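Local coordinates for phosphoserine phosphatase RsbX (Bacillus subtilis, PDB 3W45), which dephosphorylates the phosphoserine of RsbS and thereby acts as a negative regulator of the stress sigma factor sigma-B, at residues 38-43 against 151-156; 156-161 against 189-194. All blocks are in the same frame, centred on the assembly; numbering follows the deposited sequence.

Contact 1. Residues 38-43 against 151-156; sequences LICAVA and FIIHTD. With CO (cobalt (II) ion), chain C.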
# COMPACT_ATOMS: atom_id res chain seq x y z
N LEU A 38 7.82 -0.42 -10.72
CA LEU A 38 7.50 0.17 -9.42
C LEU A 38 7.49 -0.97 -8.41
O LEU A 38 7.02 -2.07 -8.70
CB LEU A 38 6.12 0.82 -9.44
CG LEU A 38 5.59 1.39 -8.10
CD1 LEU A 38 6.08 2.81 -7.95
CD2 LEU A 38 4.03 1.43 -8.02
N ILE A 39 8.00 -0.68 -7.22
CA ILE A 39 7.72 -1.55 -6.06
C ILE A 39 7.12 -0.65 -4.98
O ILE A 39 7.58 0.48 -4.75
CB ILE A 39 8.99 -2.30 -5.53
CG1 ILE A 39 8.64 -3.12 -4.30
CG2 ILE A 39 10.07 -1.32 -5.08
CD1 ILE A 39 7.95 -4.31 -4.54
N CYS A 40 6.07 -1.12 -4.33
CA CYS A 40 5.65 -0.40 -3.16
C CYS A 40 4.96 -1.31 -2.16
O CYS A 40 4.52 -2.42 -2.49
CB CYS A 40 4.83 0.81 -3.53
SG CYS A 40 3.19 0.46 -4.10
N ALA A 41 4.90 -0.82 -0.93
CA ALA A 41 4.36 -1.63 0.16
C ALA A 41 3.85 -0.72 1.23
O ALA A 41 4.38 0.36 1.44
CB ALA A 41 5.45 -2.56 0.74
N VAL A 42 2.80 -1.15 1.90
CA VAL A 42 2.28 -0.41 3.04
C VAL A 42 2.01 -1.45 4.13
O VAL A 42 1.49 -2.53 3.84
CB VAL A 42 0.96 0.31 2.66
CG1 VAL A 42 0.34 0.96 3.86
CG2 VAL A 42 1.18 1.39 1.53
N ALA A 43 2.42 -1.14 5.37
CA ALA A 43 2.19 -2.04 6.50
C ALA A 43 1.69 -1.29 7.73
O ALA A 43 1.97 -0.10 7.90
CB ALA A 43 3.48 -2.81 6.83
N PHE A 151 -4.85 3.96 -8.75
CA PHE A 151 -4.98 3.00 -7.61
C PHE A 151 -4.68 3.66 -6.29
O PHE A 151 -4.05 4.71 -6.25
CB PHE A 151 -4.08 1.75 -7.81
CG PHE A 151 -2.59 2.03 -7.75
CD1 PHE A 151 -1.91 2.11 -6.52
CD2 PHE A 151 -1.86 2.20 -8.93
CE1 PHE A 151 -0.55 2.35 -6.48
CE2 PHE A 151 -0.49 2.46 -8.90
CZ PHE A 151 0.15 2.54 -7.67
N ILE A 152 -5.10 3.01 -5.22
CA ILE A 152 -4.70 3.45 -3.88
C ILE A 152 -4.36 2.18 -3.08
O ILE A 152 -5.02 1.16 -3.23
CB ILE A 152 -5.83 4.24 -3.17
CG1 ILE A 152 -5.36 4.70 -1.77
CG2 ILE A 152 -7.16 3.39 -3.05
CD1 ILE A 152 -6.28 5.80 -1.17
N ILE A 153 -3.35 2.29 -2.23
CA ILE A 153 -3.11 1.34 -1.18
C ILE A 153 -3.23 2.09 0.12
O ILE A 153 -2.58 3.09 0.28
CB ILE A 153 -1.72 0.68 -1.26
CG1 ILE A 153 -1.58 0.01 -2.61
CG2 ILE A 153 -1.54 -0.29 -0.07
CD1 ILE A 153 -0.20 -0.58 -2.83
N HIS A 154 -4.06 1.61 1.04
CA HIS A 154 -4.23 2.33 2.30
C HIS A 154 -4.37 1.48 3.57
O HIS A 154 -4.92 0.36 3.56
CB HIS A 154 -5.41 3.31 2.17
CG HIS A 154 -6.76 2.66 2.19
ND1 HIS A 154 -7.37 2.26 3.35
CD2 HIS A 154 -7.63 2.40 1.19
CE1 HIS A 154 -8.56 1.75 3.07
NE2 HIS A 154 -8.74 1.82 1.76
N THR A 155 -3.89 2.03 4.67
CA THR A 155 -4.12 1.38 5.99
C THR A 155 -5.53 1.63 6.52
O THR A 155 -6.27 2.47 6.01
CB THR A 155 -3.11 1.80 7.04
OG1 THR A 155 -3.13 3.23 7.22
CG2 THR A 155 -1.70 1.35 6.64
N ASP A 156 -5.89 0.92 7.57
CA ASP A 156 -7.24 1.03 8.15
C ASP A 156 -7.54 2.38 8.79
O ASP A 156 -8.70 2.64 9.10
CB ASP A 156 -7.53 -0.13 9.13
CG ASP A 156 -6.60 -0.12 10.34
OD1 ASP A 156 -5.70 0.76 10.43
OD2 ASP A 156 -6.72 -1.03 11.18
CO CO C . -4.18 1.06 11.71
O HOH W 1 -5.06 -0.37 13.08
O HOH W 2 -2.81 1.38 13.41
O HOH W 3 -3.21 2.43 10.58

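Contact 2. Residues 156-161 against 189-194; sequences DGLNVP and DDLTYI. With CO (cobalt (II) ion), chain C.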
# COMPACT_ATOMS: atom_id res chain seq x y z
N ASP A 156 -5.89 0.92 7.57
CA ASP A 156 -7.24 1.03 8.15
C ASP A 156 -7.54 2.38 8.79
O ASP A 156 -8.70 2.64 9.10
CB ASP A 156 -7.53 -0.13 9.13
CG ASP A 156 -6.60 -0.12 10.34
OD1 ASP A 156 -5.70 0.76 10.43
OD2 ASP A 156 -6.72 -1.03 11.18
N GLY A 157 -6.54 3.24 8.97
CA GLY A 157 -6.80 4.59 9.46
C GLY A 157 -7.59 5.44 8.46
O GLY A 157 -8.17 6.46 8.84
N LEU A 158 -7.60 5.03 7.19
CA LEU A 158 -8.41 5.67 6.14
C LEU A 158 -9.68 4.88 5.97
O LEU A 158 -9.65 3.75 5.50
CB LEU A 158 -7.66 5.76 4.78
CG LEU A 158 -8.42 6.49 3.66
CD1 LEU A 158 -8.60 7.97 3.94
CD2 LEU A 158 -7.75 6.32 2.31
N ASN A 159 -10.81 5.51 6.32
CA ASN A 159 -12.10 4.89 6.18
C ASN A 159 -12.99 5.74 5.28
O ASN A 159 -13.41 6.84 5.66
CB ASN A 159 -12.74 4.72 7.55
CG ASN A 159 -14.08 4.01 7.48
OD1 ASN A 159 -14.36 3.25 6.52
ND2 ASN A 159 -14.93 4.24 8.48
N VAL A 160 -13.26 5.22 4.07
CA VAL A 160 -13.90 6.00 2.99
C VAL A 160 -15.08 5.21 2.43
O VAL A 160 -14.92 4.06 2.02
CB VAL A 160 -12.89 6.36 1.83
CG1 VAL A 160 -13.60 7.00 0.63
CG2 VAL A 160 -11.81 7.28 2.34
N PRO A 161 -16.28 5.81 2.42
CA PRO A 161 -17.44 5.01 2.01
C PRO A 161 -17.31 4.46 0.58
O PRO A 161 -17.68 3.32 0.31
CB PRO A 161 -18.62 6.01 2.11
CG PRO A 161 -18.14 7.09 2.99
CD PRO A 161 -16.65 7.16 2.87
N ASP A 189 -6.70 7.03 14.03
CA ASP A 189 -5.62 6.05 13.93
C ASP A 189 -4.55 6.65 13.04
O ASP A 189 -4.80 7.65 12.36
CB ASP A 189 -6.18 4.76 13.29
CG ASP A 189 -5.17 3.60 13.29
OD1 ASP A 189 -4.13 3.67 14.01
OD2 ASP A 189 -5.43 2.61 12.58
N ASP A 190 -3.35 6.06 13.04
CA ASP A 190 -2.38 6.37 11.96
C ASP A 190 -3.05 6.14 10.61
O ASP A 190 -3.83 5.20 10.46
CB ASP A 190 -1.14 5.48 12.06
CG ASP A 190 -0.43 5.63 13.40
OD1 ASP A 190 -0.42 6.75 13.95
OD2 ASP A 190 0.09 4.61 13.92
N LEU A 191 -2.74 7.01 9.64
CA LEU A 191 -3.38 6.98 8.32
C LEU A 191 -2.27 7.08 7.29
O LEU A 191 -1.49 8.05 7.28
CB LEU A 191 -4.36 8.17 8.16
CG LEU A 191 -5.41 8.07 7.04
CD1 LEU A 191 -6.61 8.98 7.34
CD2 LEU A 191 -4.83 8.42 5.71
N THR A 192 -2.15 6.05 6.46
CA THR A 192 -1.17 6.03 5.38
C THR A 192 -1.87 5.62 4.08
O THR A 192 -2.65 4.66 4.06
CB THR A 192 -0.08 4.98 5.64
OG1 THR A 192 0.56 5.24 6.91
CG2 THR A 192 0.96 5.00 4.51
N TYR A 193 -1.58 6.33 2.99
CA TYR A 193 -2.01 5.86 1.67
C TYR A 193 -1.01 6.19 0.57
O TYR A 193 -0.31 7.21 0.66
CB TYR A 193 -3.43 6.35 1.34
CG TYR A 193 -3.64 7.85 1.26
CD1 TYR A 193 -3.27 8.57 0.11
CD2 TYR A 193 -4.30 8.52 2.27
CE1 TYR A 193 -3.53 9.93 0.01
CE2 TYR A 193 -4.58 9.87 2.18
CZ TYR A 193 -4.19 10.57 1.06
OH TYR A 193 -4.47 11.91 1.00
N ILE A 194 -0.93 5.31 -0.41
CA ILE A 194 -0.14 5.56 -1.61
C ILE A 194 -1.13 5.62 -2.76
O ILE A 194 -1.94 4.70 -2.90
CB ILE A 194 0.88 4.43 -1.88
CG1 ILE A 194 1.92 4.33 -0.75
CG2 ILE A 194 1.56 4.69 -3.23
CD1 ILE A 194 2.98 3.24 -1.04
CO CO C . -4.18 1.06 11.71
O HOH W 1 -5.06 -0.37 13.08
O HOH W 4 -7.87 7.87 11.09
O HOH W 2 -2.81 1.38 13.41
O HOH W 3 -3.21 2.43 10.58

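Contact 1. Residues 38-43 against 151-156
V42 meets both I153 and T155 across the middle of the PPM-type (PP2C-like) beta sandwich. Strand 37-45 belongs to one antiparallel sheet and strand 150-154 to the other. The two strand segments pass 7.5 Å apart at their closest, and their directions differ by 37°. This is face-to-face packing of two sheets.

The apolar contacts form a row along the strands. At one end a methyl of L38 approaches the F151 ring obliquely, with CD2 4.1 Å from CZ. L38 and F151 point at each other from their own strands. Next, C40 SG lies 3.8 Å from the CD1 of I153. The I153 side chain uses both branches: CG1 stands anti to the carbonyl carbon (chi1 -58°) and carries CD1 to the sulfur, while CG2 goes to V42. V42 and I153 run alongside each other, pointing opposite ways, with their CG2 methyls 3.6 Å apart. All of these side chains are buried. Strand 88-96 adds L93 and I95 around F151, and I194 of strand 191-198 touches V42.

The polar groups lie at the far end. The T155 hydroxyl is hydrogen-bonded to D27 and to the backbone N of T192. H154 ND1 donates a straight bond to the carbonyl O of T155, 2.9 Å long, from above the carbonyl plane. The acceptor lies in the imidazole plane. Just beyond T155, D156 OD1 binds the cobalt ion at 2.0 Å, outside the packed row.

The tightest carbon contact is made by T155, whose methyl lies across V42, roughly perpendicular, with CG2 3.5 Å from CG1 of V42.

Contact 2. Residues 156-161 against 189-194
D156 and D189 reach the same cobalt ion from two loops, and their side chains lie roughly perpendicular to each other. The carboxylate planes are 63° apart. D189 OD2 binds the metal at 2.2 Å, next to the OD1 of D156, and these two oxygens lie 2.8 Å from each other. The shared cation probably offsets the repulsion between them. D44 and three waters complete the six ligands, an acidic metal site like those of PPM-type phosphatases.

The second oxygen of D156, OD2, accepts a bond from metal-bound water 1 and another from N109 ND2. D189 OD1 lies 2.7 Å from water 2, which has other acceptors within reach and so may not always donate to it. With CG anti to the backbone N (chi1 -173°), the D189 carboxylate extends to the metal. Water 3 is a donor to the carbonyl O of D190.

Beside the site the backbones come close. G157 CA points a C-H at D190 O, 3.2 Å away. Water 4 bridges the loops by donating to G157 O and accepting a long bond from D189 N. L191 then lies against the same peptide, with CD1 3.3 Å from G157 O.

L158 crosses L191 at a slant, its CB 3.9 Å from CG of L191. Further along, L158 CD2 approaches the Y193 ring obliquely, 4.1 Å from Y193 CD2. Y193 OH is hydrogen-bonded to S177 OG.

The loop 156-161 runs from strand 150-154 to helix 163-169 beside the start of strand 191-198, which lies in its sheet between strands 150-154 and 10-17.

Overall arrangement
Following the chain from the N terminus, strand 37-45 comes first. Contact 1 closes a long loop when strand 150-154 arrives, after helices 49-65 and 71-81 and five strands, three of one sheet and two of the other. Contact 2 opens at D156, the residue on which contact 1 ends, and closes at strand 191-198 after a shorter loop containing helices 163-169 and 173-179. The two are therefore in series and neither lies within the other. Contact 1 ties sheet to sheet. Contact 2 ties the loop after strand 150-154 to strand 191-198, the neighbour of strand 150-154 in the six-stranded sheet. The adjoining strands are joined by backbone hydrogen bonds, and both contacts reach the cobalt ion.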